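Local structure of putative cytoplasmic protein (Salmonella enterica subsp. enterica serovar Typhimurium, 4J32) at residues I59-V64 / G138-W143; I125-G130 / T169-P174; P77-S82 / I90-D95. The protein probably hydrolyses peptidoglycan as the type VI secretion amidase effector Tae4, a papain-like NlpC/P60 cysteine peptidase bound here by its immunity protein Tai4. All blocks are in the same frame, centred on the assembly; numbering follows the deposited sequence. Where two conformers were deposited one is given.

Contact 1: residues I59-V64 / G138-W143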
ATOM      1  N   ILE A  59     -14.935  15.904 -16.572  1.00 18.21           N
ATOM      2  CA  ILE A  59     -14.185  16.287 -17.760  1.00 18.87           C
ATOM      3  C   ILE A  59     -15.095  16.161 -18.980  1.00 19.15           C
ATOM      4  O   ILE A  59     -15.064  17.017 -19.876  1.00 19.06           O
ATOM      5  CB  ILE A  59     -12.902  15.440 -17.902  1.00 18.81           C
ATOM      6  CG1 ILE A  59     -12.021  15.612 -16.642  1.00 19.31           C
ATOM      7  CG2 ILE A  59     -12.110  15.847 -19.207  1.00 18.72           C
ATOM      8  CD1 ILE A  59     -10.786  14.660 -16.535  1.00 20.54           C
ATOM      9  N   ARG A  60     -15.921  15.110 -19.020  1.00 18.70           N
ATOM     10  CA  ARG A  60     -16.856  14.999 -20.148  1.00 19.02           C
ATOM     11  C   ARG A  60     -17.880  16.143 -20.152  1.00 19.11           C
ATOM     12  O   ARG A  60     -18.177  16.706 -21.205  1.00 18.94           O
ATOM     13  CB  ARG A  60     -17.580  13.656 -20.173  1.00 19.85           C
ATOM     14  CG  ARG A  60     -16.685  12.399 -20.256  1.00 19.59           C
ATOM     15  CD  ARG A  60     -17.572  11.155 -20.387  1.00 20.09           C
ATOM     16  NE  ARG A  60     -16.777   9.929 -20.407  1.00 20.19           N
ATOM     17  CZ  ARG A  60     -16.731   9.052 -19.411  1.00 22.11           C
ATOM     18  NH1 ARG A  60     -17.451   9.233 -18.292  1.00 23.01           N
ATOM     19  NH2 ARG A  60     -15.957   7.986 -19.521  1.00 22.80           N
ATOM     20  N   MET A  61     -18.412  16.483 -18.983  1.00 18.14           N
ATOM     21  CA  MET A  61     -19.353  17.601 -18.866  0.50 18.38           C
ATOM     22  C   MET A  61     -18.690  18.930 -19.258  1.00 18.27           C
ATOM     23  O   MET A  61     -19.300  19.776 -19.920  1.00 17.99           O
ATOM     24  CB  MET A  61     -19.951  17.643 -17.459  0.50 18.48           C
ATOM     25  CG  MET A  61     -21.043  16.585 -17.226  0.50 19.56           C
ATOM     26  SD  MET A  61     -22.384  16.649 -18.438  0.50 22.51           S
ATOM     27  CE  MET A  61     -23.008  18.321 -18.173  0.50 20.52           C
ATOM     28  N   SER A  62     -17.426  19.104 -18.867  1.00 18.79           N
ATOM     29  CA  SER A  62     -16.678  20.290 -19.292  1.00 18.43           C
ATOM     30  C   SER A  62     -16.549  20.358 -20.823  1.00 19.28           C
ATOM     31  O   SER A  62     -16.725  21.418 -21.436  1.00 19.61           O
ATOM     32  CB  SER A  62     -15.287  20.310 -18.645  1.00 18.91           C
ATOM     33  OG  SER A  62     -15.399  20.435 -17.234  1.00 17.78           O
ATOM     34  N   TYR A  63     -16.225  19.223 -21.430  1.00 18.89           N
ATOM     35  CA  TYR A  63     -16.148  19.144 -22.887  1.00 19.78           C
ATOM     36  C   TYR A  63     -17.480  19.587 -23.528  1.00 19.99           C
ATOM     37  O   TYR A  63     -17.480  20.396 -24.457  1.00 20.91           O
ATOM     38  CB  TYR A  63     -15.763  17.722 -23.312  1.00 19.77           C
ATOM     39  CG  TYR A  63     -15.593  17.539 -24.811  1.00 20.57           C
ATOM     40  CD1 TYR A  63     -14.340  17.696 -25.408  1.00 24.04           C
ATOM     41  CD2 TYR A  63     -16.679  17.171 -25.619  1.00 20.72           C
ATOM     42  CE1 TYR A  63     -14.174  17.505 -26.779  1.00 25.60           C
ATOM     43  CE2 TYR A  63     -16.527  16.982 -27.004  1.00 23.66           C
ATOM     44  CZ  TYR A  63     -15.277  17.155 -27.571  1.00 25.06           C
ATOM     45  OH  TYR A  63     -15.080  16.961 -28.926  1.00 26.47           O
ATOM     46  N   VAL A  64     -18.600  19.070 -23.025  1.00 19.22           N
ATOM     47  CA  VAL A  64     -19.935  19.469 -23.507  1.00 18.52           C
ATOM     48  C   VAL A  64     -20.115  20.991 -23.472  1.00 19.71           C
ATOM     49  O   VAL A  64     -20.520  21.615 -24.463  1.00 19.52           O
ATOM     50  CB  VAL A  64     -21.054  18.771 -22.671  1.00 18.57           C
ATOM     51  CG1 VAL A  64     -22.455  19.421 -22.923  1.00 20.30           C
ATOM     52  CG2 VAL A  64     -21.064  17.255 -22.940  1.00 17.11           C
ATOM     53  N   GLY A 138     -21.684  11.922  -5.919  1.00 21.99           N
ATOM     54  CA  GLY A 138     -22.719  11.951  -6.941  1.00 21.44           C
ATOM     55  C   GLY A 138     -22.156  11.864  -8.330  1.00 20.38           C
ATOM     56  O   GLY A 138     -20.986  11.509  -8.508  1.00 19.75           O
ATOM     57  N   HIS A 139     -23.001  12.180  -9.309  1.00 19.37           N
ATOM     58  CA  HIS A 139     -22.649  12.018 -10.720  1.00 19.14           C
ATOM     59  C   HIS A 139     -23.377  13.120 -11.487  1.00 18.67           C
ATOM     60  O   HIS A 139     -24.436  13.590 -11.042  1.00 19.35           O
ATOM     61  CB  HIS A 139     -23.100  10.641 -11.232  1.00 19.88           C
ATOM     62  CG  HIS A 139     -22.398  10.211 -12.483  1.00 22.17           C
ATOM     63  ND1 HIS A 139     -21.060   9.877 -12.512  1.00 23.99           N
ATOM     64  CD2 HIS A 139     -22.849  10.069 -13.754  1.00 20.91           C
ATOM     65  CE1 HIS A 139     -20.717   9.543 -13.745  1.00 23.37           C
ATOM     66  NE2 HIS A 139     -21.786   9.660 -14.520  1.00 23.21           N
ATOM     67  N   VAL A 140     -22.784  13.540 -12.599  1.00 18.25           N
ATOM     68  CA  VAL A 140     -23.365  14.555 -13.492  0.50 17.91           C
ATOM     69  C   VAL A 140     -23.245  14.010 -14.903  1.00 18.39           C
ATOM     70  O   VAL A 140     -22.153  13.588 -15.314  1.00 18.50           O
ATOM     71  CB  VAL A 140     -22.570  15.894 -13.520  0.50 17.66           C
ATOM     72  CG1 VAL A 140     -23.427  17.021 -14.160  0.50 14.94           C
ATOM     73  CG2 VAL A 140     -22.056  16.295 -12.161  0.50 18.51           C
ATOM     74  N   THR A 141     -24.353  14.008 -15.642  1.00 18.56           N
ATOM     75  CA  THR A 141     -24.336  13.485 -17.018  1.00 18.87           C
ATOM     76  C   THR A 141     -25.496  14.088 -17.838  1.00 18.84           C
ATOM     77  O   THR A 141     -26.190  14.981 -17.355  1.00 18.66           O
ATOM     78  CB  THR A 141     -24.339  11.922 -17.050  1.00 20.39           C
ATOM     79  OG1 THR A 141     -24.021  11.449 -18.372  1.00 21.17           O
ATOM     80  CG2 THR A 141     -25.648  11.359 -16.585  1.00 20.62           C
ATOM     81  N   LEU A 142     -25.673  13.618 -19.072  1.00 18.78           N
ATOM     82  CA  LEU A 142     -26.831  14.019 -19.864  1.00 18.45           C
ATOM     83  C   LEU A 142     -27.876  12.922 -19.827  1.00 19.02           C
ATOM     84  O   LEU A 142     -27.563  11.749 -19.595  1.00 19.23           O
ATOM     85  CB  LEU A 142     -26.439  14.309 -21.325  1.00 18.81           C
ATOM     86  CG  LEU A 142     -25.359  15.382 -21.513  1.00 17.57           C
ATOM     87  CD1 LEU A 142     -25.139  15.542 -22.990  1.00 17.17           C
ATOM     88  CD2 LEU A 142     -25.789  16.706 -20.905  1.00 18.19           C
ATOM     89  N   TRP A 143     -29.118  13.331 -20.042  1.00 18.67           N
ATOM     90  CA  TRP A 143     -30.277  12.462 -19.957  1.00 20.41           C
ATOM     91  C   TRP A 143     -31.186  12.821 -21.119  1.00 21.00           C
ATOM     92  O   TRP A 143     -31.516  14.006 -21.315  1.00 20.70           O
ATOM     93  CB  TRP A 143     -30.965  12.691 -18.587  1.00 19.80           C
ATOM     94  CG  TRP A 143     -32.330  12.095 -18.443  1.00 21.57           C
ATOM     95  CD1 TRP A 143     -33.530  12.753 -18.557  1.00 21.89           C
ATOM     96  CD2 TRP A 143     -32.649  10.728 -18.157  1.00 21.83           C
ATOM     97  NE1 TRP A 143     -34.576  11.871 -18.344  1.00 23.11           N
ATOM     98  CE2 TRP A 143     -34.059  10.628 -18.095  1.00 24.50           C
ATOM     99  CE3 TRP A 143     -31.877   9.581 -17.919  1.00 23.91           C
ATOM    100  CZ2 TRP A 143     -34.715   9.419 -17.827  1.00 25.15           C
ATOM    101  CZ3 TRP A 143     -32.530   8.383 -17.653  1.00 25.33           C
ATOM    102  CH2 TRP A 143     -33.934   8.317 -17.603  1.00 26.90           C
TER
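M61 reaches out from helix 59-64 and lays its CG beside V140, 3.9 Å from V140 CG1; the two side chains slant across each other. M61 CG also lies 3.7 Å from the carbonyl oxygen V140 O. Carbon and sulfur do different work here. While CG stays with V140, SD rests 4.0 Å from the backbone CA of T141, whose own side chain starts away from the helix. Bends at chi2 (-55°) and chi3 (-60°) carry the sulfur past V140 to that backbone in the conformer given. The sulfur also touches one branch of L142, with SD 4.2 Å from CD2. The other branch, CD1, looks toward V64 one turn further along the helix, where CG2 is a looser neighbour at 4.4 Å. These side-chain pairs are apolar and buried, close to the centre of the chain; the helix and strand axes approach to 8.5 Å and cross at 38°. M96 of helix 93-103 also packs on M61, and I97 and L100 of that helix on V140. A helix lying over an antiparallel sheet is the core of the papain-like NlpC/P60 fold, in which this helix carries the nucleophilic cysteine and the facing strand the histidine. H139, hydrogen-bonded through NE2 to D150 OD2, sits where that histidine would be expected.

Contact 2: residues I125-G130 / T169-P174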
ATOM      1  N   ILE A 125     -29.403  18.219 -18.622  1.00 19.50           N
ATOM      2  CA  ILE A 125     -28.282  17.866 -17.766  1.00 18.82           C
ATOM      3  C   ILE A 125     -28.844  17.364 -16.432  1.00 18.81           C
ATOM      4  O   ILE A 125     -29.653  18.054 -15.801  1.00 19.63           O
ATOM      5  CB  ILE A 125     -27.373  19.093 -17.521  1.00 18.92           C
ATOM      6  CG1 ILE A 125     -26.785  19.615 -18.846  1.00 18.75           C
ATOM      7  CG2 ILE A 125     -26.271  18.748 -16.498  1.00 18.72           C
ATOM      8  CD1 ILE A 125     -26.127  20.987 -18.714  1.00 19.49           C
ATOM      9  N   ILE A 126     -28.418  16.173 -16.014  1.00 18.99           N
ATOM     10  CA  ILE A 126     -28.892  15.581 -14.768  1.00 20.20           C
ATOM     11  C   ILE A 126     -27.765  15.455 -13.731  1.00 19.61           C
ATOM     12  O   ILE A 126     -26.635  15.068 -14.052  1.00 17.48           O
ATOM     13  CB  ILE A 126     -29.607  14.211 -15.007  1.00 21.36           C
ATOM     14  CG1 ILE A 126     -30.349  13.741 -13.743  1.00 25.54           C
ATOM     15  CG2 ILE A 126     -28.629  13.137 -15.522  1.00 21.69           C
ATOM     16  CD1 ILE A 126     -31.534  12.855 -14.055  1.00 31.47           C
ATOM     17  N   VAL A 127     -28.086  15.804 -12.490  1.00 19.39           N
ATOM     18  CA  VAL A 127     -27.192  15.583 -11.368  1.00 20.63           C
ATOM     19  C   VAL A 127     -27.904  14.670 -10.399  1.00 21.36           C
ATOM     20  O   VAL A 127     -29.081  14.882 -10.102  1.00 20.80           O
ATOM     21  CB  VAL A 127     -26.827  16.923 -10.639  1.00 20.47           C
ATOM     22  CG1 VAL A 127     -26.088  16.662  -9.306  1.00 21.25           C
ATOM     23  CG2 VAL A 127     -25.975  17.804 -11.562  1.00 21.68           C
ATOM     24  N   VAL A 128     -27.205  13.631  -9.931  1.00 21.64           N
ATOM     25  CA  VAL A 128     -27.708  12.805  -8.846  0.50 23.07           C
ATOM     26  C   VAL A 128     -26.680  12.821  -7.715  1.00 23.67           C
ATOM     27  O   VAL A 128     -25.490  12.580  -7.951  1.00 23.92           O
ATOM     28  CB  VAL A 128     -27.999  11.357  -9.324  0.50 23.72           C
ATOM     29  CG1 VAL A 128     -28.657  10.544  -8.231  0.50 23.91           C
ATOM     30  CG2 VAL A 128     -28.867  11.358 -10.600  0.50 24.27           C
ATOM     31  N   LYS A 129     -27.126  13.152  -6.513  1.00 24.61           N
ATOM     32  CA  LYS A 129     -26.281  13.052  -5.332  1.00 25.00           C
ATOM     33  C   LYS A 129     -26.831  11.909  -4.497  1.00 26.16           C
ATOM     34  O   LYS A 129     -28.054  11.709  -4.406  1.00 25.55           O
ATOM     35  CB  LYS A 129     -26.285  14.346  -4.523  1.00 26.83           C
ATOM     36  CG  LYS A 129     -25.578  15.534  -5.211  1.00 28.73           C
ATOM     37  CD  LYS A 129     -25.822  16.800  -4.374  1.00 35.13           C
ATOM     38  CE  LYS A 129     -25.164  18.059  -4.969  1.00 35.74           C
ATOM     39  NZ  LYS A 129     -26.046  19.298  -4.767  1.00 36.82           N
ATOM     40  N   GLY A 130     -25.939  11.150  -3.879  1.00 25.28           N
ATOM     41  CA  GLY A 130     -26.388  10.065  -3.025  1.00 27.07           C
ATOM     42  C   GLY A 130     -25.238   9.449  -2.261  1.00 27.60           C
ATOM     43  O   GLY A 130     -24.092   9.932  -2.333  1.00 27.90           O
ATOM     44  N   THR A 169     -31.575  16.199  -9.868  1.00 20.83           N
ATOM     45  CA  THR A 169     -31.865  17.545 -10.354  1.00 21.60           C
ATOM     46  C   THR A 169     -31.662  17.553 -11.867  1.00 20.37           C
ATOM     47  O   THR A 169     -30.639  17.069 -12.361  1.00 20.84           O
ATOM     48  CB  THR A 169     -30.889  18.561  -9.699  1.00 22.72           C
ATOM     49  OG1 THR A 169     -31.028  18.500  -8.279  1.00 23.23           O
ATOM     50  CG2 THR A 169     -31.137  20.014 -10.173  1.00 25.31           C
ATOM     51  N   LEU A 170     -32.638  18.101 -12.589  1.00 20.54           N
ATOM     52  CA  LEU A 170     -32.542  18.213 -14.033  1.00 20.75           C
ATOM     53  C   LEU A 170     -32.641  19.679 -14.480  1.00 20.22           C
ATOM     54  O   LEU A 170     -33.539  20.422 -14.048  1.00 20.47           O
ATOM     55  CB  LEU A 170     -33.636  17.359 -14.703  1.00 21.12           C
ATOM     56  CG  LEU A 170     -33.622  17.315 -16.252  1.00 21.05           C
ATOM     57  CD1 LEU A 170     -32.534  16.396 -16.800  1.00 23.95           C
ATOM     58  CD2 LEU A 170     -34.996  16.902 -16.787  1.00 23.58           C
ATOM     59  N   TRP A 171     -31.684  20.094 -15.321  1.00 19.97           N
ATOM     60  CA  TRP A 171     -31.819  21.348 -16.080  1.00 21.26           C
ATOM     61  C   TRP A 171     -32.153  20.960 -17.511  1.00 20.76           C
ATOM     62  O   TRP A 171     -31.354  20.308 -18.173  1.00 20.48           O
ATOM     63  CB  TRP A 171     -30.496  22.130 -16.092  1.00 21.15           C
ATOM     64  CG  TRP A 171     -30.188  22.843 -14.793  1.00 22.52           C
ATOM     65  CD1 TRP A 171     -30.651  24.055 -14.404  1.00 25.08           C
ATOM     66  CD2 TRP A 171     -29.342  22.376 -13.739  1.00 23.27           C
ATOM     67  NE1 TRP A 171     -30.161  24.376 -13.151  1.00 25.22           N
ATOM     68  CE2 TRP A 171     -29.334  23.371 -12.734  1.00 24.41           C
ATOM     69  CE3 TRP A 171     -28.588  21.223 -13.552  1.00 24.36           C
ATOM     70  CZ2 TRP A 171     -28.604  23.237 -11.543  1.00 25.02           C
ATOM     71  CZ3 TRP A 171     -27.852  21.087 -12.361  1.00 24.45           C
ATOM     72  CH2 TRP A 171     -27.869  22.096 -11.377  1.00 24.35           C
ATOM     73  N   ILE A 172     -33.336  21.349 -17.972  1.00 21.49           N
ATOM     74  CA  ILE A 172     -33.762  21.006 -19.336  1.00 21.92           C
ATOM     75  C   ILE A 172     -32.895  21.724 -20.368  1.00 21.46           C
ATOM     76  O   ILE A 172     -32.616  22.939 -20.238  1.00 22.18           O
ATOM     77  CB  ILE A 172     -35.272  21.342 -19.541  1.00 23.22           C
ATOM     78  CG1 ILE A 172     -36.139  20.391 -18.690  1.00 23.81           C
ATOM     79  CG2 ILE A 172     -35.660  21.313 -21.011  1.00 23.66           C
ATOM     80  CD1 ILE A 172     -37.632  20.726 -18.716  1.00 26.04           C
ATOM     81  N   LEU A 173     -32.467  20.983 -21.384  1.00 20.62           N
ATOM     82  CA  LEU A 173     -31.796  21.575 -22.545  1.00 21.04           C
ATOM     83  C   LEU A 173     -32.748  21.609 -23.736  1.00 22.44           C
ATOM     84  O   LEU A 173     -33.422  20.616 -24.008  1.00 22.68           O
ATOM     85  CB  LEU A 173     -30.492  20.812 -22.886  1.00 19.60           C
ATOM     86  CG  LEU A 173     -29.361  20.789 -21.828  1.00 20.08           C
ATOM     87  CD1 LEU A 173     -28.134  20.039 -22.403  1.00 17.90           C
ATOM     88  CD2 LEU A 173     -28.952  22.200 -21.401  1.00 19.98           C
ATOM     89  N   PRO A 174     -32.825  22.766 -24.434  1.00 23.85           N
ATOM     90  CA  PRO A 174     -33.870  22.987 -25.427  1.00 25.55           C
ATOM     91  C   PRO A 174     -33.656  22.246 -26.752  1.00 26.30           C
ATOM     92  O   PRO A 174     -32.534  21.871 -27.114  1.00 25.29           O
ATOM     93  CB  PRO A 174     -33.802  24.503 -25.659  1.00 26.92           C
ATOM     94  CG  PRO A 174     -32.358  24.822 -25.465  1.00 25.89           C
ATOM     95  CD  PRO A 174     -31.947  23.948 -24.295  1.00 23.74           C
ATOM     96  OXT PRO A 174     -34.638  22.057 -27.493  1.00 27.71           O
TER
HETATM   97  O   HOH W   1     -29.198  16.692  -7.184  1.00 26.00           O
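The W171 indole and the V127 side chain run alongside each other, as neighbours on one face of an antiparallel β-ladder in the central sheet of this papain-like fold. V127 CG2 meets the ring at its edge, in the ring plane, 3.9 Å from CZ3. T169, two residues before W171, covers a rim of one indole face instead, its CG2 methyl standing 4.0 Å above the plane. NE1 is turned off the strand pair to the carbonyl of G105, which fixes the rotation of the ring. I125 shares this face of the sheet. L173 crosses the I125 side chain obliquely, coming from beyond the end of strand 169-172, with L173 CD1 3.8 Å from I125 CG1. I97 and L100 of helix 93-103 pack against this side of the ladder.

I126 and L170 form the non-hydrogen-bonded pair on the opposite face. L170 turns at chi2 (77°), which brings its CD1 back over the neighbouring strand to 3.5 Å from I125 O and 4.1 Å from I126 CB. Four backbone bonds hold the ladder together, two between I125 and W171 and two between V127 and T169; V127 N to T169 O is the straightest, at 169°. Beside the last pair a water sits 2.8 Å from T169 OG1 and gives a weak, long bond of 3.4 Å to V127 O.

Contact 3: residues P77-S82 / I90-D95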
ATOM      1  N   PRO A  77     -14.481  29.961 -10.096  1.00 31.30           N
ATOM      2  CA  PRO A  77     -13.858  29.567  -8.825  1.00 31.07           C
ATOM      3  C   PRO A  77     -13.858  28.050  -8.573  1.00 28.79           C
ATOM      4  O   PRO A  77     -14.308  27.608  -7.512  1.00 28.14           O
ATOM      5  CB  PRO A  77     -14.723  30.290  -7.778  1.00 32.70           C
ATOM      6  CG  PRO A  77     -16.086  30.346  -8.409  1.00 32.13           C
ATOM      7  CD  PRO A  77     -15.827  30.542  -9.891  1.00 32.01           C
ATOM      8  N   TYR A  78     -13.354  27.282  -9.542  1.00 26.14           N
ATOM      9  CA  TYR A  78     -13.295  25.814  -9.487  1.00 23.96           C
ATOM     10  C   TYR A  78     -11.971  25.342 -10.080  1.00 23.31           C
ATOM     11  O   TYR A  78     -11.480  25.923 -11.051  1.00 22.42           O
ATOM     12  CB  TYR A  78     -14.451  25.198 -10.293  1.00 23.73           C
ATOM     13  CG  TYR A  78     -15.788  25.729  -9.821  1.00 23.69           C
ATOM     14  CD1 TYR A  78     -16.331  25.316  -8.602  1.00 26.69           C
ATOM     15  CD2 TYR A  78     -16.465  26.696 -10.562  1.00 24.26           C
ATOM     16  CE1 TYR A  78     -17.549  25.839  -8.140  1.00 25.90           C
ATOM     17  CE2 TYR A  78     -17.683  27.221 -10.116  1.00 25.77           C
ATOM     18  CZ  TYR A  78     -18.209  26.781  -8.912  1.00 26.65           C
ATOM     19  OH  TYR A  78     -19.387  27.304  -8.456  1.00 29.35           O
ATOM     20  N   ALA A  79     -11.402  24.285  -9.502  1.00 21.93           N
ATOM     21  CA  ALA A  79     -10.162  23.729 -10.020  1.00 21.78           C
ATOM     22  C   ALA A  79     -10.371  23.231 -11.458  1.00 20.55           C
ATOM     23  O   ALA A  79     -11.351  22.549 -11.753  1.00 20.77           O
ATOM     24  CB  ALA A  79      -9.657  22.599  -9.102  1.00 21.65           C
ATOM     25  N   LYS A  80      -9.465  23.594 -12.365  1.00 20.64           N
ATOM     26  CA  LYS A  80      -9.616  23.202 -13.765  1.00 20.58           C
ATOM     27  C   LYS A  80      -8.246  23.176 -14.428  1.00 20.56           C
ATOM     28  O   LYS A  80      -7.305  23.797 -13.934  1.00 21.81           O
ATOM     29  CB  LYS A  80     -10.523  24.197 -14.510  1.00 20.60           C
ATOM     30  CG  LYS A  80      -9.926  25.607 -14.618  1.00 23.41           C
ATOM     31  CD  LYS A  80     -10.967  26.661 -15.071  1.00 25.83           C
ATOM     32  CE  LYS A  80     -11.798  27.204 -13.917  1.00 28.87           C
ATOM     33  NZ  LYS A  80     -10.975  28.063 -13.002  1.00 30.09           N
ATOM     34  N   VAL A  81      -8.152  22.419 -15.515  1.00 20.67           N
ATOM     35  CA  VAL A  81      -6.926  22.386 -16.314  1.00 21.25           C
ATOM     36  C   VAL A  81      -7.285  22.596 -17.773  1.00 21.14           C
ATOM     37  O   VAL A  81      -8.390  22.256 -18.214  1.00 20.46           O
ATOM     38  CB  VAL A  81      -6.124  21.068 -16.147  1.00 21.55           C
ATOM     39  CG1 VAL A  81      -5.685  20.858 -14.696  1.00 21.79           C
ATOM     40  CG2 VAL A  81      -6.940  19.871 -16.586  1.00 22.00           C
ATOM     41  N   SER A  82      -6.327  23.103 -18.544  1.00 22.07           N
ATOM     42  CA  SER A  82      -6.595  23.382 -19.945  1.00 22.41           C
ATOM     43  C   SER A  82      -6.456  22.131 -20.832  1.00 22.92           C
ATOM     44  O   SER A  82      -5.700  21.197 -20.501  1.00 23.64           O
ATOM     45  CB  SER A  82      -5.716  24.520 -20.441  1.00 23.60           C
ATOM     46  OG  SER A  82      -4.345  24.243 -20.232  1.00 25.30           O
ATOM     47  N   ILE A  90     -13.013  21.256 -15.755  1.00 18.72           N
ATOM     48  CA  ILE A  90     -13.183  20.973 -14.332  1.00 18.17           C
ATOM     49  C   ILE A  90     -13.024  19.473 -14.089  1.00 18.25           C
ATOM     50  O   ILE A  90     -13.549  18.660 -14.851  1.00 18.82           O
ATOM     51  CB  ILE A  90     -14.565  21.513 -13.855  1.00 17.98           C
ATOM     52  CG1 ILE A  90     -14.528  23.055 -13.788  1.00 17.06           C
ATOM     53  CG2 ILE A  90     -15.015  20.852 -12.501  1.00 17.43           C
ATOM     54  CD1 ILE A  90     -15.942  23.700 -13.534  1.00 18.70           C
ATOM     55  N   TYR A  91     -12.299  19.106 -13.036  1.00 18.28           N
ATOM     56  CA  TYR A  91     -11.935  17.699 -12.843  1.00 18.31           C
ATOM     57  C   TYR A  91     -12.501  17.054 -11.574  1.00 17.99           C
ATOM     58  O   TYR A  91     -12.274  15.860 -11.320  1.00 18.48           O
ATOM     59  CB  TYR A  91     -10.417  17.496 -12.977  1.00 18.65           C
ATOM     60  CG  TYR A  91      -9.554  18.326 -12.027  1.00 20.01           C
ATOM     61  CD1 TYR A  91      -9.293  17.883 -10.739  1.00 19.11           C
ATOM     62  CD2 TYR A  91      -8.995  19.546 -12.433  1.00 20.81           C
ATOM     63  CE1 TYR A  91      -8.480  18.617  -9.859  1.00 21.93           C
ATOM     64  CE2 TYR A  91      -8.172  20.282 -11.569  1.00 20.15           C
ATOM     65  CZ  TYR A  91      -7.904  19.799 -10.292  1.00 20.50           C
ATOM     66  OH  TYR A  91      -7.127  20.507  -9.404  1.00 22.90           O
ATOM     67  N   ARG A  92     -13.220  17.843 -10.779  1.00 17.42           N
ATOM     68  CA  ARG A  92     -13.931  17.333  -9.601  1.00 17.57           C
ATOM     69  C   ARG A  92     -15.443  17.339  -9.828  1.00 18.17           C
ATOM     70  O   ARG A  92     -16.020  18.335 -10.293  1.00 18.81           O
ATOM     71  CB  ARG A  92     -13.593  18.151  -8.350  1.00 18.21           C
ATOM     72  CG  ARG A  92     -12.130  18.014  -7.938  1.00 16.15           C
ATOM     73  CD  ARG A  92     -11.807  18.847  -6.672  1.00 19.13           C
ATOM     74  NE  ARG A  92     -10.516  18.414  -6.138  1.00 20.24           N
ATOM     75  CZ  ARG A  92      -9.427  19.176  -5.997  1.00 23.04           C
ATOM     76  NH1 ARG A  92      -9.461  20.478  -6.301  1.00 22.19           N
ATOM     77  NH2 ARG A  92      -8.304  18.640  -5.513  1.00 21.09           N
ATOM     78  N   VAL A  93     -16.073  16.226  -9.466  1.00 18.54           N
ATOM     79  CA  VAL A  93     -17.525  16.087  -9.533  1.00 18.92           C
ATOM     80  C   VAL A  93     -18.224  17.169  -8.719  1.00 19.94           C
ATOM     81  O   VAL A  93     -19.130  17.836  -9.228  1.00 19.86           O
ATOM     82  CB  VAL A  93     -17.984  14.688  -9.063  1.00 19.51           C
ATOM     83  CG1 VAL A  93     -19.546  14.627  -9.033  1.00 19.77           C
ATOM     84  CG2 VAL A  93     -17.419  13.629 -10.044  1.00 19.31           C
ATOM     85  N   ASN A  94     -17.783  17.381  -7.482  1.00 20.64           N
ATOM     86  CA  ASN A  94     -18.416  18.355  -6.605  0.80 22.22           C
ATOM     87  C   ASN A  94     -18.353  19.761  -7.233  1.00 21.62           C
ATOM     88  O   ASN A  94     -19.289  20.559  -7.107  1.00 21.79           O
ATOM     89  CB  ASN A  94     -17.772  18.333  -5.210  0.80 24.12           C
ATOM     90  CG  ASN A  94     -18.393  17.278  -4.277  0.80 28.17           C
ATOM     91  OD1 ASN A  94     -19.481  16.741  -4.549  0.80 31.76           O
ATOM     92  ND2 ASN A  94     -17.720  17.009  -3.135  0.80 34.17           N
ATOM     93  N   ASP A  95     -17.223  20.054  -7.883  1.00 20.40           N
ATOM     94  CA  ASP A  95     -17.020  21.354  -8.534  1.00 20.70           C
ATOM     95  C   ASP A  95     -17.927  21.511  -9.741  1.00 19.76           C
ATOM     96  O   ASP A  95     -18.519  22.569  -9.936  1.00 20.56           O
ATOM     97  CB  ASP A  95     -15.554  21.565  -8.963  1.00 20.24           C
ATOM     98  CG  ASP A  95     -14.664  21.998  -7.812  1.00 21.31           C
ATOM     99  OD1 ASP A  95     -15.180  22.285  -6.692  1.00 21.83           O
ATOM    100  OD2 ASP A  95     -13.436  22.063  -8.025  1.00 22.54           O
TER
HETATM  101  O   HOH W   2     -12.536  20.647 -10.254  1.00 20.09           O
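Y78 leads into a β-hairpin whose second strand runs on into helix 93-103, and its ring lies against the first turn of that helix. D95 O stands over the rim of one ring face, 3.7 Å above the plane; the Y78 and D95 side chains pass each other in opposite senses, ring and carboxylate turned 59° apart. At the root of the side chain, Y78 CB touches I90 CD1. At A79 the backbone N makes a weak bond to D95 OD2 (3.4 Å), and the methyl CB pushes up against the phenol end of Y91, 3.3 Å from OH. A water ties this corner together: it donates to A79 O and D95 OD2, accepts from R92 N, the N-cap residue, and lies over the centre of the Y91 ring. A79 CB is also 3.5 Å from R92 NH1. The R92 guanidinium, one face against Y91 CE1, is bonded to L44 O and Q49 O of the immunity protein chain, whose V51 packs on V81 and Y91. K80 sets CB beside I90, but its bent chain doubles back, with NZ bonded to Y78 O and to the carbonyls of R74 and S76. V81 stands roughly perpendicular to Y91, with V81 CG1 4.0 Å from Y91 CE2.

How the contacts relate
Contacts 1 and 2, with centres 10 Å apart, share the four-stranded antiparallel sheet: strands 138-143 and 124-131 are neighbours in it, joined by backbone bonds such as T141 O to I126 N, and M61 and L142 both pack on I125. The centre of contact 3 is 12 Å from that of contact 1 and 18 Å from that of contact 2. Its hairpin lies across helix 57-67 from the sheet, while V93 reaches G138 of strand 138-143; S62 OG also bonds to I90 N. In sequence, contact 3 falls between the two segments of contact 1, whereas those of contacts 1 and 2 alternate. The corner where the hairpin passes into helix 93-103 meets the immunity protein.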